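Long-range contacts in leucyl-trna synthetase (Plasmodium falciparum, PDB 5FOC), which forms the editing domain of a cytosolic enzyme that charges tRNA with leucine, and probably hydrolyses the ester bond of mischarged aminoacyl-tRNA: residues Val258-Thr263 against Asn292-Cys297; Gly135-Phe140 against Ala267-Ile272; Glu7-Lys12 against Leu128-Ala133. The protein carries 2 engineered substitutions. All coordinates share one frame; numbering follows the deposited sequence. Where two conformers were deposited one is given.

Contact 1. Residues Val258-Thr263 against Asn292-Cys297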
loop_
_atom_site.group_PDB
_atom_site.type_symbol
_atom_site.label_atom_id
_atom_site.label_comp_id
_atom_site.label_asym_id
_atom_site.label_seq_id
_atom_site.Cartn_x
_atom_site.Cartn_y
_atom_site.Cartn_z
ATOM N N VAL A 258 -9.163 5.217 1.577
ATOM C CA VAL A 258 -9.739 6.539 1.714
ATOM C C VAL A 258 -11.221 6.382 1.875
ATOM O O VAL A 258 -11.976 6.495 0.900
ATOM C CB VAL A 258 -9.434 7.504 0.543
ATOM C CG1 VAL A 258 -9.906 8.934 0.849
ATOM C CG2 VAL A 258 -7.970 7.505 0.242
ATOM N N SER A 259 -11.683 6.157 3.097
ATOM C CA SER A 259 -13.056 5.734 3.324
ATOM C C SER A 259 -14.109 6.796 3.028
ATOM O O SER A 259 -15.264 6.461 2.730
ATOM C CB SER A 259 -13.254 5.117 4.695
ATOM O OG SER A 259 -12.880 6.069 5.676
ATOM N N SER A 260 -13.707 8.056 3.021
ATOM C CA SER A 260 -14.611 9.139 2.667
ATOM C C SER A 260 -14.990 9.126 1.205
ATOM O O SER A 260 -16.091 9.492 0.910
ATOM C CB SER A 260 -13.989 10.507 2.980
ATOM O OG SER A 260 -12.707 10.642 2.431
ATOM N N ASP A 261 -14.029 8.771 0.361
ATOM C CA ASP A 261 -14.151 9.012 -1.092
ATOM C C ASP A 261 -14.256 7.776 -1.936
ATOM O O ASP A 261 -14.397 7.900 -3.212
ATOM C CB ASP A 261 -12.950 9.793 -1.527
ATOM C CG ASP A 261 -12.901 11.194 -0.894
ATOM O OD1 ASP A 261 -13.972 11.774 -0.598
ATOM O OD2 ASP A 261 -11.778 11.726 -0.788
ATOM N N SER A 262 -14.263 6.611 -1.318
ATOM C CA SER A 262 -14.346 5.334 -2.017
ATOM C C SER A 262 -15.343 4.437 -1.322
ATOM O O SER A 262 -15.241 4.209 -0.116
ATOM C CB SER A 262 -13.000 4.648 -2.085
ATOM O OG SER A 262 -13.133 3.254 -2.282
ATOM N N THR A 263 -16.333 3.939 -2.062
ATOM C CA THR A 263 -17.363 3.089 -1.487
ATOM C C THR A 263 -16.817 1.731 -1.062
ATOM O O THR A 263 -17.262 1.198 -0.042
ATOM C CB THR A 263 -18.565 2.940 -2.423
ATOM O OG1 THR A 263 -19.123 4.233 -2.637
ATOM C CG2 THR A 263 -19.614 2.050 -1.827
ATOM N N ASN A 292 -10.069 5.974 12.889
ATOM C CA ASN A 292 -9.406 7.061 12.169
ATOM C C ASN A 292 -10.421 7.650 11.198
ATOM O O ASN A 292 -11.107 6.893 10.460
ATOM C CB ASN A 292 -8.203 6.590 11.338
ATOM C CG ASN A 292 -7.031 6.161 12.155
ATOM O OD1 ASN A 292 -6.979 6.440 13.412
ATOM N ND2 ASN A 292 -6.055 5.537 11.529
ATOM N N ASN A 293 -10.485 8.972 11.164
ATOM C CA ASN A 293 -11.308 9.739 10.210
ATOM C C ASN A 293 -10.572 9.912 8.909
ATOM O O ASN A 293 -9.359 10.152 8.917
ATOM C CB ASN A 293 -11.585 11.155 10.760
ATOM C CG ASN A 293 -12.594 11.932 9.922
ATOM O OD1 ASN A 293 -13.796 11.724 10.033
ATOM N ND2 ASN A 293 -12.104 12.803 9.060
ATOM N N SER A 294 -11.318 9.826 7.793
ATOM C CA SER A 294 -10.823 10.123 6.446
ATOM C C SER A 294 -11.376 11.460 5.977
ATOM O O SER A 294 -12.575 11.596 5.869
ATOM C CB SER A 294 -11.337 9.035 5.566
ATOM O OG SER A 294 -11.028 9.348 4.180
ATOM N N GLU A 295 -10.513 12.452 5.766
ATOM C CA GLU A 295 -10.942 13.764 5.367
ATOM C C GLU A 295 -11.347 13.649 3.875
ATOM O O GLU A 295 -10.529 13.275 3.090
ATOM C CB GLU A 295 -9.822 14.774 5.496
ATOM C CG GLU A 295 -10.238 16.203 5.224
ATOM C CD GLU A 295 -11.047 16.812 6.343
ATOM O OE1 GLU A 295 -10.686 16.611 7.546
ATOM O OE2 GLU A 295 -12.053 17.482 6.005
ATOM N N SER A 296 -12.593 13.956 3.580
ATOM C CA SER A 296 -13.110 13.850 2.183
ATOM C C SER A 296 -12.426 14.898 1.315
ATOM O O SER A 296 -12.322 16.091 1.676
ATOM C CB SER A 296 -14.612 14.043 2.174
ATOM O OG SER A 296 -15.133 13.764 0.870
ATOM N N CYS A 297 -11.917 14.432 0.176
ATOM C CA CYS A 297 -11.174 15.260 -0.778
ATOM C C CYS A 297 -12.017 15.730 -1.981
ATOM O O CYS A 297 -11.585 16.641 -2.652
ATOM C CB CYS A 297 -9.937 14.503 -1.313
ATOM S SG CYS A 297 -8.782 14.115 0.041
#
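Ser260 and Ser294 meet through their hydroxyls, OG to OG at 2.7 Å, in a buried seam between two loops of the editing domain. Ser260 OG lies between its own backbone N and carbonyl carbon (chi1 51°), which turns it across toward the 292-297 loop. Ser260 OG also passes 3.5 Å from Glu295 O, a weak alternative acceptor for the same proton. Ser294 brings its hydroxyl in from the other loop, and Ser260 N donates to Ser294 OG over 3.2 Å, nearly straight at 159°. A third partner of Ser294 OG is the carbonyl of Gly135, so this small side chain ties three chain segments together. Ser259 OG rests on Ser294 CB at 3.3 Å, while its polar partner is Asn137 ND2.

One residue further on, Asp261 presents its carboxylate to Ser296 and Cys297 of the other loop. With CG beside the backbone N and anti to the carbonyl carbon (chi1 -65°), both oxygens face these two residues. Asp261 OD1 accepts from Ser296 OG at 2.7 Å and Asp261 OD2 from Cys297 N at 2.9 Å, each through its syn lone pair. Two bonds on two oxygens hold the carboxylate against rotation. Ser296 OG is itself positioned by Asn306 N, a second-shell link to the loop before helix 307-314. The chemistry is mainly polar: the donors to the carboxylate across the contact, Ser296 OG and Cys297 N, are neutral, no cation from the 292-297 loop meets it, and direction rather than apolar packing fixes how the two loops sit.

Contact 2. Residues Gly135-Phe140 against Ala267-Ile272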
loop_
_atom_site.group_PDB
_atom_site.type_symbol
_atom_site.label_atom_id
_atom_site.label_comp_id
_atom_site.label_asym_id
_atom_site.label_seq_id
_atom_site.Cartn_x
_atom_site.Cartn_y
_atom_site.Cartn_z
ATOM N N GLY A 135 -6.727 12.201 2.224
ATOM C CA GLY A 135 -7.730 11.568 3.075
ATOM C C GLY A 135 -7.447 10.160 3.541
ATOM O O GLY A 135 -8.320 9.541 4.102
ATOM N N GLN A 136 -6.274 9.612 3.229
ATOM C CA GLN A 136 -5.976 8.231 3.542
ATOM C C GLN A 136 -6.031 8.021 5.075
ATOM O O GLN A 136 -5.360 8.782 5.772
ATOM C CB GLN A 136 -4.603 7.821 3.028
ATOM C CG GLN A 136 -4.361 6.342 3.163
ATOM C CD GLN A 136 -3.032 5.856 2.669
ATOM O OE1 GLN A 136 -2.300 6.592 2.019
ATOM N NE2 GLN A 136 -2.660 4.633 3.055
ATOM N N ASN A 137 -6.825 7.073 5.504
ATOM C CA ASN A 137 -6.922 6.748 6.980
ATOM C C ASN A 137 -6.373 5.403 7.381
ATOM O O ASN A 137 -6.062 5.160 8.571
ATOM C CB ASN A 137 -8.326 7.048 7.525
ATOM C CG ASN A 137 -9.451 6.336 6.824
ATOM O OD1 ASN A 137 -9.330 5.997 5.611
ATOM N ND2 ASN A 137 -10.578 6.172 7.492
ATOM N N TYR A 138 -6.205 4.476 6.440
ATOM C CA TYR A 138 -5.666 3.171 6.643
ATOM C C TYR A 138 -4.910 2.727 5.392
ATOM O O TYR A 138 -4.889 3.484 4.387
ATOM C CB TYR A 138 -6.746 2.131 7.001
ATOM C CG TYR A 138 -7.392 2.442 8.303
ATOM C CD1 TYR A 138 -6.762 2.035 9.454
ATOM C CD2 TYR A 138 -8.550 3.181 8.404
ATOM C CE1 TYR A 138 -7.318 2.333 10.683
ATOM C CE2 TYR A 138 -9.140 3.463 9.633
ATOM C CZ TYR A 138 -8.466 3.059 10.788
ATOM O OH TYR A 138 -9.044 3.404 12.036
ATOM N N THR A 139 -4.244 1.602 5.512
ATOM C CA THR A 139 -3.598 0.936 4.383
ATOM C C THR A 139 -4.154 -0.471 4.318
ATOM O O THR A 139 -4.152 -1.208 5.266
ATOM C CB THR A 139 -2.057 0.917 4.597
ATOM O OG1 THR A 139 -1.564 2.257 4.584
ATOM C CG2 THR A 139 -1.369 0.032 3.561
ATOM N N PHE A 140 -4.667 -0.878 3.161
ATOM C CA PHE A 140 -5.203 -2.209 3.024
ATOM C C PHE A 140 -4.244 -3.179 2.323
ATOM O O PHE A 140 -3.498 -2.787 1.389
ATOM C CB PHE A 140 -6.487 -2.248 2.189
ATOM C CG PHE A 140 -7.689 -1.601 2.788
ATOM C CD1 PHE A 140 -8.221 -2.027 4.017
ATOM C CD2 PHE A 140 -8.400 -0.641 2.055
ATOM C CE1 PHE A 140 -9.419 -1.457 4.500
ATOM C CE2 PHE A 140 -9.565 -0.093 2.524
ATOM C CZ PHE A 140 -10.069 -0.482 3.771
ATOM N N ALA A 267 -16.903 0.499 2.701
ATOM C CA ALA A 267 -17.538 -0.780 2.985
ATOM C C ALA A 267 -16.670 -1.677 3.852
ATOM O O ALA A 267 -17.163 -2.299 4.800
ATOM C CB ALA A 267 -17.867 -1.507 1.693
ATOM N N CYS A 268 -15.397 -1.742 3.521
ATOM C CA CYS A 268 -14.464 -2.647 4.195
ATOM C C CYS A 268 -14.217 -2.158 5.644
ATOM O O CYS A 268 -14.247 -2.956 6.608
ATOM C CB CYS A 268 -13.160 -2.742 3.432
ATOM S SG CYS A 268 -11.944 -3.828 4.154
ATOM N N LEU A 269 -13.985 -0.858 5.761
ATOM C CA LEU A 269 -13.792 -0.264 7.082
ATOM C C LEU A 269 -15.044 -0.453 7.951
ATOM O O LEU A 269 -14.927 -0.828 9.137
ATOM C CB LEU A 269 -13.351 1.204 6.961
ATOM C CG LEU A 269 -13.117 1.950 8.296
ATOM C CD1 LEU A 269 -12.117 1.222 9.218
ATOM C CD2 LEU A 269 -12.684 3.390 7.984
ATOM N N GLU A 270 -16.224 -0.252 7.387
ATOM C CA GLU A 270 -17.488 -0.477 8.081
ATOM C C GLU A 270 -17.665 -1.935 8.544
ATOM O O GLU A 270 -18.132 -2.157 9.637
ATOM C CB GLU A 270 -18.658 -0.002 7.213
ATOM C CG GLU A 270 -20.053 -0.253 7.763
ATOM C CD GLU A 270 -20.485 0.664 8.896
ATOM O OE1 GLU A 270 -19.682 1.489 9.391
ATOM O OE2 GLU A 270 -21.667 0.539 9.300
ATOM N N ASP A 271 -17.263 -2.921 7.725
ATOM C CA ASP A 271 -17.354 -4.344 8.107
ATOM C C ASP A 271 -16.394 -4.635 9.254
ATOM O O ASP A 271 -16.727 -5.343 10.208
ATOM C CB ASP A 271 -17.052 -5.269 6.911
ATOM C CG ASP A 271 -18.251 -5.488 6.009
ATOM O OD1 ASP A 271 -19.377 -5.108 6.325
ATOM O OD2 ASP A 271 -18.052 -6.004 4.891
ATOM N N ILE A 272 -15.195 -4.065 9.179
ATOM C CA ILE A 272 -14.216 -4.238 10.260
ATOM C C ILE A 272 -14.727 -3.685 11.568
ATOM O O ILE A 272 -14.635 -4.341 12.629
ATOM C CB ILE A 272 -12.848 -3.642 9.867
ATOM C CG1 ILE A 272 -12.248 -4.476 8.720
ATOM C CG2 ILE A 272 -11.863 -3.657 11.028
ATOM C CD1 ILE A 272 -11.045 -3.876 8.057
#
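Tyr138 and Phe140 project from one face of a strand toward Cys268 and Leu269 of helix 263-274, a helix crossing one face of the large mixed sheet of the editing domain almost at right angles to the strand. The short segments of strand and helix make an angle of 100°, with their axes 11.2 Å apart. Strand 138-141 is flanked by strands 238-242 and 254-257, and the chain reaches the helix soon after leaving the latter.

Apolar packing carries the middle of the contact. Leu269 extends with CG anti to its backbone N (chi1 180°) and offers both methyls to the tyrosine: CD1 approaches Tyr138 CE2 to 3.7 Å and CD2 the same ring carbon to 3.9 Å, the two side chains crossing at about a right angle. The far end of the tyrosine is anchored by its hydroxyl, which is hydrogen-bonded to Gln289 O and Asn292 N, so that ring is held at its hydroxyl as well as by the leucine methyls.

Sulfur and aromatic ring meet one residue pair over. Cys268 SG stands 4.2 Å from the centroid of the Phe140 ring and 41° off its normal, an oblique sulfur-aromatic contact in which SG comes closest to CE1. Leu269 N lies at the edge of the same ring.

The polar chemistry is placed around this packing. Asn137 and Leu269 approach from opposite directions, Asn137 ND2 lying against Leu269 CD2, while the same amide nitrogen is bonded to Ser259 OG. Behind the strand, Gln136 returns its side chain to its own chain, and NE2 donates to Tyr138 O at 2.8 Å from above the carbonyl plane.

Contact 3. Residues Glu7-Lys12 against Leu128-Ala133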
loop_
_atom_site.group_PDB
_atom_site.type_symbol
_atom_site.label_atom_id
_atom_site.label_comp_id
_atom_site.label_asym_id
_atom_site.label_seq_id
_atom_site.Cartn_x
_atom_site.Cartn_y
_atom_site.Cartn_z
ATOM N N GLU A 7 -2.682 2.916 -16.121
ATOM C CA GLU A 7 -1.625 3.589 -15.396
ATOM C C GLU A 7 -2.122 3.715 -13.933
ATOM O O GLU A 7 -3.269 4.081 -13.689
ATOM C CB GLU A 7 -1.312 4.956 -15.993
ATOM C CG GLU A 7 -0.261 5.715 -15.208
ATOM C CD GLU A 7 0.250 6.949 -15.907
ATOM O OE1 GLU A 7 1.088 6.800 -16.815
ATOM O OE2 GLU A 7 -0.185 8.085 -15.547
ATOM N N TYR A 8 -1.262 3.333 -13.000
ATOM C CA TYR A 8 -1.526 3.455 -11.557
ATOM C C TYR A 8 -0.554 4.470 -11.005
ATOM O O TYR A 8 0.551 4.646 -11.549
ATOM C CB TYR A 8 -1.315 2.113 -10.855
ATOM C CG TYR A 8 -2.254 1.022 -11.309
ATOM C CD1 TYR A 8 -1.973 0.284 -12.487
ATOM C CD2 TYR A 8 -3.468 0.812 -10.698
ATOM C CE1 TYR A 8 -2.851 -0.694 -12.917
ATOM C CE2 TYR A 8 -4.348 -0.171 -11.101
ATOM C CZ TYR A 8 -4.037 -0.897 -12.264
ATOM O OH TYR A 8 -4.923 -1.855 -12.624
ATOM N N THR A 9 -0.918 5.081 -9.861
ATOM C CA THR A 9 0.020 5.901 -9.117
ATOM C C THR A 9 0.365 5.078 -7.875
ATOM O O THR A 9 -0.519 4.582 -7.221
ATOM C CB THR A 9 -0.552 7.259 -8.712
ATOM O OG1 THR A 9 -0.991 7.963 -9.859
ATOM C CG2 THR A 9 0.524 8.094 -8.026
ATOM N N LEU A 10 1.628 4.770 -7.742
ATOM C CA LEU A 10 2.140 4.137 -6.517
ATOM C C LEU A 10 2.575 5.217 -5.537
ATOM O O LEU A 10 3.288 6.142 -5.880
ATOM C CB LEU A 10 3.310 3.194 -6.812
ATOM C CG LEU A 10 3.115 2.170 -7.931
ATOM C CD1 LEU A 10 4.325 1.259 -7.993
ATOM C CD2 LEU A 10 1.817 1.412 -7.774
ATOM N N ILE A 11 2.092 5.081 -4.305
ATOM C CA ILE A 11 2.414 6.015 -3.220
ATOM C C ILE A 11 3.310 5.270 -2.247
ATOM O O ILE A 11 3.053 4.123 -1.921
ATOM C CB ILE A 11 1.118 6.520 -2.564
ATOM C CG1 ILE A 11 0.278 7.310 -3.617
ATOM C CG2 ILE A 11 1.406 7.409 -1.353
ATOM C CD1 ILE A 11 -1.078 7.763 -3.145
ATOM N N LYS A 12 4.369 5.981 -1.806
ATOM C CA LYS A 12 5.278 5.441 -0.777
ATOM C C LYS A 12 4.596 5.461 0.575
ATOM O O LYS A 12 4.259 6.510 1.056
ATOM C CB LYS A 12 6.566 6.212 -0.744
ATOM C CG LYS A 12 7.445 5.951 -1.960
ATOM C CD LYS A 12 8.596 6.894 -2.043
ATOM C CE LYS A 12 9.504 6.698 -3.231
ATOM N NZ LYS A 12 10.520 7.759 -3.225
ATOM N N LEU A 128 -5.842 4.547 -8.323
ATOM C CA LEU A 128 -6.290 5.281 -9.501
ATOM C C LEU A 128 -6.826 6.644 -9.190
ATOM O O LEU A 128 -7.180 7.400 -10.065
ATOM C CB LEU A 128 -7.364 4.471 -10.233
ATOM C CG LEU A 128 -6.882 3.108 -10.735
ATOM C CD1 LEU A 128 -8.048 2.242 -11.159
ATOM C CD2 LEU A 128 -5.851 3.311 -11.818
ATOM N N LYS A 129 -6.819 7.033 -7.885
ATOM C CA LYS A 129 -7.327 8.293 -7.490
ATOM C C LYS A 129 -6.298 8.998 -6.583
ATOM O O LYS A 129 -6.572 9.215 -5.370
ATOM C CB LYS A 129 -8.648 8.137 -6.739
ATOM C CG LYS A 129 -9.777 7.315 -7.295
ATOM C CD LYS A 129 -10.964 7.492 -6.328
ATOM C CE LYS A 129 -12.026 6.424 -6.434
ATOM N NZ LYS A 129 -13.249 6.729 -5.634
ATOM N N PRO A 130 -5.119 9.343 -7.119
ATOM C CA PRO A 130 -4.065 9.970 -6.275
ATOM C C PRO A 130 -4.467 11.254 -5.603
ATOM O O PRO A 130 -3.928 11.533 -4.509
ATOM C CB PRO A 130 -2.895 10.217 -7.218
ATOM C CG PRO A 130 -3.552 10.186 -8.617
ATOM C CD PRO A 130 -4.678 9.213 -8.527
ATOM N N GLU A 131 -5.412 11.993 -6.162
ATOM C CA GLU A 131 -5.924 13.250 -5.612
ATOM C C GLU A 131 -6.608 13.074 -4.231
ATOM O O GLU A 131 -6.944 14.072 -3.596
ATOM C CB GLU A 131 -6.858 13.972 -6.616
ATOM C CG GLU A 131 -8.202 13.294 -6.889
ATOM C CD GLU A 131 -8.161 12.025 -7.773
ATOM O OE1 GLU A 131 -7.090 11.661 -8.337
ATOM O OE2 GLU A 131 -9.234 11.379 -7.895
ATOM N N THR A 132 -6.946 11.842 -3.886
ATOM C CA THR A 132 -7.595 11.506 -2.611
ATOM C C THR A 132 -6.575 11.131 -1.536
ATOM O O THR A 132 -7.013 10.861 -0.427
ATOM C CB THR A 132 -8.609 10.327 -2.796
ATOM O OG1 THR A 132 -7.932 9.082 -3.057
ATOM C CG2 THR A 132 -9.647 10.657 -3.967
ATOM N N ALA A 133 -5.288 11.132 -1.830
ATOM C CA ALA A 133 -4.285 10.616 -0.882
ATOM C C ALA A 133 -4.296 11.392 0.443
ATOM O O ALA A 133 -3.938 10.812 1.529
ATOM C CB ALA A 133 -2.908 10.645 -1.473
#
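Residues 7-12, on strand 7-15, run past a loop that winds into a 3-10 turn, the two backbones coming closest where the CA atoms of Tyr8 and Leu128 lie 5.5 Å apart. The motif is a strand of the mixed sheet covered by the connection that leaves its antiparallel neighbour, strand 120-127. The sequence of that connection resembles the threonine-rich region that lines the editing pocket in related leucyl-tRNA synthetases, so the turn is probably part of the pocket wall.

Side chains of alternate residues, Thr9 and Ile11, point from the strand toward the turn. Thr9 crosses Pro130 at about a right angle, its hydroxyl OG1 touching CG of the proline ring at 3.6 Å while CG2 lies near Pro130 CB. Further along, the end of Ile11 reaches Ala133, with CD1 3.8 Å from CB. The extended second torsion of Ile11 (chi2 175°) carries CD1 away from the strand and toward the alanine. Helix 352-365 packs on the same patch, through Lys360 against both Thr9 and Pro130 and Ile363 against Pro130.

Leu128 closes the outer end, where the contact is less deeply buried. Leu128 CD2 touches both Glu7 O, at 3.3 Å, and the ring atom Tyr8 CD2, at 3.6 Å. These meetings are all van der Waals in kind. Polar order within the turn comes from its own backbone and one side chain: Lys129 O accepts both Thr132 N, at 3.0 Å, and Thr132 OG1, which bonds in the carbonyl plane at 2.7 Å.

From the N terminus, contact 3 closes first: 7-12 waits for 128-133, a loop of 115 residues that includes a long stretch that was not modelled, and joins the sheet to the turn beyond strand 120-127. Directly afterwards 135-140 opens contact 2. Before that closes, 258-263 opens contact 1, so the two cross: 267-272 completes contact 2 and 292-297 completes contact 1. The crossing pair lie about 8 Å apart, centre to centre, and touch directly at their border, whereas contact 3 precedes both in series. Its turn still reaches contact 1 through Thr132 and Cys297. Together they bind the central sheet, helix 263-274 and the loops around it.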